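Probable endonuclease 4 (PDB 4HNO) probably cleaves DNA at apurinic or apyrimidinic sites during repair, leaving a 3'-hydroxyl and a 5'-terminal sugar phosphate, with a cluster of three metal ions. Local coordinates at residues L136-S150 / D171-G185. Sequence-based numbering, arbitrary orientation.
Sequences LNNTEGVVILLENVS and DQRDRVAITYDTCHG. With MN (manganese (II) ion), chain E; ZN (zinc ion), chain B; MN (manganese (II) ion), chain C.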
# COMPACT_ATOMS: atom_id res chain seq x y z
N LEU A 136 -11.78 10.38 9.01
CA LEU A 136 -12.47 9.21 9.55
C LEU A 136 -13.75 9.60 10.27
O LEU A 136 -14.75 8.90 10.17
CB LEU A 136 -11.54 8.42 10.45
CG LEU A 136 -10.37 7.75 9.71
CD1 LEU A 136 -9.41 7.18 10.73
CD2 LEU A 136 -10.84 6.68 8.74
N ASN A 137 -13.73 10.71 11.00
CA ASN A 137 -14.89 11.10 11.78
C ASN A 137 -16.00 11.70 10.93
O ASN A 137 -17.06 12.02 11.47
CB ASN A 137 -14.51 12.07 12.91
CG ASN A 137 -13.64 11.44 13.99
OD1 ASN A 137 -13.62 10.22 14.20
ND2 ASN A 137 -12.95 12.28 14.74
N ASN A 138 -15.79 11.82 9.63
CA ASN A 138 -16.79 12.33 8.71
C ASN A 138 -17.09 11.37 7.56
O ASN A 138 -17.70 11.75 6.58
CB ASN A 138 -16.39 13.71 8.18
CG ASN A 138 -16.52 14.76 9.24
OD1 ASN A 138 -17.63 15.15 9.61
ND2 ASN A 138 -15.40 15.19 9.78
N THR A 139 -16.68 10.11 7.73
CA THR A 139 -16.93 9.06 6.76
C THR A 139 -17.21 7.77 7.54
O THR A 139 -17.00 7.71 8.75
CB THR A 139 -15.73 8.83 5.85
OG1 THR A 139 -14.59 8.45 6.62
CG2 THR A 139 -15.41 10.04 4.98
N GLU A 140 -17.63 6.73 6.83
CA GLU A 140 -17.78 5.40 7.43
C GLU A 140 -17.20 4.33 6.54
O GLU A 140 -17.10 4.47 5.34
CB GLU A 140 -19.26 5.07 7.71
CG GLU A 140 -19.93 6.02 8.69
CD GLU A 140 -19.35 6.01 10.09
OE1 GLU A 140 -18.64 5.05 10.48
OE2 GLU A 140 -19.62 6.97 10.85
N GLY A 141 -16.83 3.23 7.19
CA GLY A 141 -16.60 1.95 6.54
C GLY A 141 -15.15 1.74 6.16
O GLY A 141 -14.47 0.83 6.60
N VAL A 142 -14.65 2.61 5.29
CA VAL A 142 -13.35 2.45 4.68
C VAL A 142 -12.28 2.52 5.76
O VAL A 142 -12.34 3.37 6.65
CB VAL A 142 -13.13 3.53 3.59
CG1 VAL A 142 -11.73 3.46 3.02
CG2 VAL A 142 -14.16 3.39 2.48
N VAL A 143 -11.30 1.63 5.64
CA VAL A 143 -10.14 1.59 6.50
C VAL A 143 -8.97 2.22 5.77
O VAL A 143 -8.71 1.89 4.62
CB VAL A 143 -9.83 0.11 6.85
CG1 VAL A 143 -8.49 -0.03 7.57
CG2 VAL A 143 -10.96 -0.48 7.70
N ILE A 144 -8.29 3.15 6.45
CA ILE A 144 -7.09 3.77 5.91
C ILE A 144 -5.89 2.93 6.30
O ILE A 144 -5.72 2.57 7.47
CB ILE A 144 -6.97 5.21 6.39
CG1 ILE A 144 -8.11 6.02 5.75
CG2 ILE A 144 -5.60 5.78 6.03
CD1 ILE A 144 -8.24 7.45 6.17
N LEU A 145 -5.06 2.61 5.31
CA LEU A 145 -3.82 1.88 5.54
C LEU A 145 -2.68 2.89 5.52
O LEU A 145 -2.55 3.66 4.57
CB LEU A 145 -3.59 0.82 4.47
CG LEU A 145 -4.73 -0.18 4.31
CD1 LEU A 145 -4.40 -1.19 3.22
CD2 LEU A 145 -5.03 -0.88 5.62
N LEU A 146 -1.84 2.85 6.55
CA LEU A 146 -0.62 3.63 6.58
C LEU A 146 0.50 2.76 6.02
O LEU A 146 0.74 1.66 6.53
CB LEU A 146 -0.26 4.05 7.99
CG LEU A 146 -1.32 4.79 8.77
CD1 LEU A 146 -0.83 5.08 10.18
CD2 LEU A 146 -1.74 6.07 8.06
N GLU A 147 1.17 3.26 4.99
CA GLU A 147 2.27 2.56 4.35
C GLU A 147 3.60 3.11 4.85
O GLU A 147 3.78 4.31 4.94
CB GLU A 147 2.16 2.75 2.84
CG GLU A 147 3.20 1.99 2.06
CD GLU A 147 3.27 2.33 0.61
OE1 GLU A 147 4.31 2.02 -0.01
OE2 GLU A 147 2.29 2.88 0.06
N ASN A 148 4.54 2.21 5.13
CA ASN A 148 5.89 2.69 5.40
C ASN A 148 6.54 3.23 4.13
O ASN A 148 6.25 2.78 3.02
CB ASN A 148 6.76 1.61 6.03
CG ASN A 148 6.99 0.45 5.09
OD1 ASN A 148 6.02 -0.18 4.66
ND2 ASN A 148 8.24 0.13 4.79
N VAL A 149 7.44 4.20 4.33
CA VAL A 149 8.04 4.96 3.26
C VAL A 149 9.56 4.98 3.46
O VAL A 149 10.10 4.47 4.43
CB VAL A 149 7.45 6.38 3.18
CG1 VAL A 149 5.98 6.31 2.79
CG2 VAL A 149 7.66 7.15 4.47
N SER A 150 10.24 5.61 2.52
CA SER A 150 11.69 5.77 2.61
C SER A 150 12.04 7.06 3.35
O SER A 150 11.23 8.00 3.44
CB SER A 150 12.29 5.76 1.22
OG SER A 150 11.91 4.59 0.53
N ASP A 171 -8.68 8.72 16.66
CA ASP A 171 -9.89 8.35 17.39
C ASP A 171 -10.41 6.98 16.94
O ASP A 171 -10.69 6.09 17.75
CB ASP A 171 -11.00 9.38 17.17
CG ASP A 171 -10.70 10.76 17.67
OD1 ASP A 171 -9.91 10.91 18.61
OD2 ASP A 171 -11.33 11.71 17.14
N GLN A 172 -10.52 6.79 15.64
CA GLN A 172 -11.07 5.55 15.06
C GLN A 172 -9.94 4.64 14.63
O GLN A 172 -9.77 4.32 13.45
CB GLN A 172 -12.04 5.85 13.92
CG GLN A 172 -13.27 6.58 14.43
CD GLN A 172 -14.39 6.65 13.42
OE1 GLN A 172 -14.78 5.64 12.83
NE2 GLN A 172 -14.90 7.84 13.19
N ARG A 173 -9.18 4.16 15.61
CA ARG A 173 -8.02 3.36 15.31
C ARG A 173 -8.39 2.02 14.68
O ARG A 173 -7.54 1.43 13.98
CB ARG A 173 -7.12 3.22 16.50
CG ARG A 173 -7.73 2.57 17.65
CD ARG A 173 -6.78 2.57 18.83
NE ARG A 173 -7.46 1.99 19.96
CZ ARG A 173 -8.20 2.66 20.84
NH1 ARG A 173 -8.36 3.97 20.75
NH2 ARG A 173 -8.81 2.00 21.81
N ASP A 174 -9.61 1.52 14.84
CA ASP A 174 -9.99 0.31 14.14
C ASP A 174 -10.10 0.53 12.62
O ASP A 174 -10.11 -0.44 11.85
CB ASP A 174 -11.33 -0.26 14.65
CG ASP A 174 -11.27 -0.78 16.07
OD1 ASP A 174 -10.17 -0.92 16.61
OD2 ASP A 174 -12.34 -1.09 16.64
N ARG A 175 -10.16 1.79 12.20
CA ARG A 175 -10.16 2.13 10.78
C ARG A 175 -8.81 2.63 10.31
O ARG A 175 -8.72 3.25 9.26
CB ARG A 175 -11.29 3.09 10.47
CG ARG A 175 -12.66 2.44 10.57
CD ARG A 175 -13.78 3.44 10.41
NE ARG A 175 -13.73 4.05 9.09
CZ ARG A 175 -14.19 5.26 8.81
NH1 ARG A 175 -14.12 5.69 7.56
NH2 ARG A 175 -14.73 6.02 9.75
N VAL A 176 -7.75 2.26 11.04
CA VAL A 176 -6.38 2.49 10.58
C VAL A 176 -5.66 1.15 10.66
O VAL A 176 -5.62 0.51 11.72
CB VAL A 176 -5.67 3.53 11.44
CG1 VAL A 176 -4.24 3.75 10.95
CG2 VAL A 176 -6.43 4.84 11.43
N ALA A 177 -5.04 0.75 9.56
CA ALA A 177 -4.24 -0.46 9.54
C ALA A 177 -2.97 -0.17 8.73
O ALA A 177 -2.65 1.00 8.53
CB ALA A 177 -5.06 -1.67 9.08
N ILE A 178 -2.24 -1.20 8.32
CA ILE A 178 -0.88 -1.04 7.86
C ILE A 178 -0.65 -1.76 6.54
O ILE A 178 -1.13 -2.88 6.32
CB ILE A 178 0.09 -1.59 8.95
CG1 ILE A 178 -0.12 -0.89 10.31
CG2 ILE A 178 1.55 -1.55 8.51
CD1 ILE A 178 0.22 0.56 10.31
N THR A 179 0.16 -1.13 5.70
CA THR A 179 0.75 -1.73 4.50
C THR A 179 2.27 -1.72 4.67
O THR A 179 2.84 -0.70 5.03
CB THR A 179 0.40 -0.93 3.27
OG1 THR A 179 -1.01 -1.03 3.08
CG2 THR A 179 1.13 -1.41 2.02
N TYR A 180 2.89 -2.86 4.38
CA TYR A 180 4.34 -2.94 4.41
C TYR A 180 4.88 -3.00 2.99
O TYR A 180 4.56 -3.93 2.24
CB TYR A 180 4.82 -4.19 5.19
CG TYR A 180 6.32 -4.20 5.25
CD1 TYR A 180 7.00 -3.32 6.08
CD2 TYR A 180 7.08 -5.05 4.45
CE1 TYR A 180 8.37 -3.26 6.12
CE2 TYR A 180 8.47 -5.02 4.50
CZ TYR A 180 9.10 -4.10 5.33
OH TYR A 180 10.47 -4.02 5.39
N ASP A 181 5.68 -2.00 2.61
CA ASP A 181 6.33 -1.95 1.31
C ASP A 181 7.78 -2.43 1.47
O ASP A 181 8.56 -1.87 2.24
CB ASP A 181 6.27 -0.52 0.76
CG ASP A 181 6.84 -0.38 -0.63
OD1 ASP A 181 6.14 0.18 -1.52
OD2 ASP A 181 7.98 -0.84 -0.86
N THR A 182 8.10 -3.52 0.78
CA THR A 182 9.40 -4.15 0.95
C THR A 182 10.56 -3.27 0.47
O THR A 182 11.65 -3.38 1.02
CB THR A 182 9.45 -5.51 0.25
OG1 THR A 182 9.18 -5.39 -1.14
CG2 THR A 182 8.44 -6.48 0.84
N CYS A 183 10.36 -2.47 -0.56
CA CYS A 183 11.43 -1.59 -1.04
C CYS A 183 11.64 -0.45 -0.06
O CYS A 183 12.77 -0.15 0.35
CB CYS A 183 11.14 -1.08 -2.44
SG CYS A 183 12.43 0.00 -3.10
N HIS A 184 10.55 0.21 0.33
CA HIS A 184 10.67 1.28 1.30
C HIS A 184 11.32 0.77 2.59
O HIS A 184 12.17 1.44 3.19
CB HIS A 184 9.33 1.90 1.62
CG HIS A 184 8.65 2.50 0.42
ND1 HIS A 184 7.33 2.86 0.42
CD2 HIS A 184 9.10 2.77 -0.84
CE1 HIS A 184 6.99 3.34 -0.77
NE2 HIS A 184 8.04 3.29 -1.56
N GLY A 185 10.92 -0.43 3.01
CA GLY A 185 11.48 -1.00 4.21
C GLY A 185 12.96 -1.32 4.05
O GLY A 185 13.77 -1.05 4.94
MN MN E . 4.35 1.09 -1.95
ZN ZN B . 2.63 3.87 -1.66
MN MN C . 8.21 3.86 -3.54
O HOH W 1 -10.77 9.12 13.84
O HOH W 2 3.76 2.76 -2.75
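With CG anti to the backbone N in both Glu147 and Asp181 (chi1 -176° in each), the two carboxylates meet at one manganese ion, bound by Glu147 OE1 at 2.1 Å and Asp181 OD1 at 2.0 Å; His218 and Glu263 complete its protein ligands. Glu147 OE2, which also has Asn110 as a polar partner, bridges to the zinc ion held by His72 and His112. Asn148 points its amide at the backbone of Asp181: OD1 accepts from Asp181 N (2.8 Å) through an in-plane lone pair, while ND2 donates to Asp181 O. The carbonyl of Asn148 receives His184 ND1 at 2.8 Å in the ring plane, fixing the imidazole as NE2 binds the second manganese. At the other end, bent at chi3 (62°), Arg175 grips Val142 O side-on through NE (2.9 Å) and NH1. Its NH2 donates to Leu136 O and Thr139 O, while Leu136 CD2 lies 3.6 Å above the guanidinium centre. Between these ends, backbone hydrogen bonds such as Leu146 N to Ala177 O (2.8 Å) join parallel TIM-barrel strands 143-147 and 176-181, whose C-terminal ends, with the following helix, supply the metal ligands; strands 108-115 and 214-222 flank the pair, and helix 84-104 packs on Thr139 and Val142.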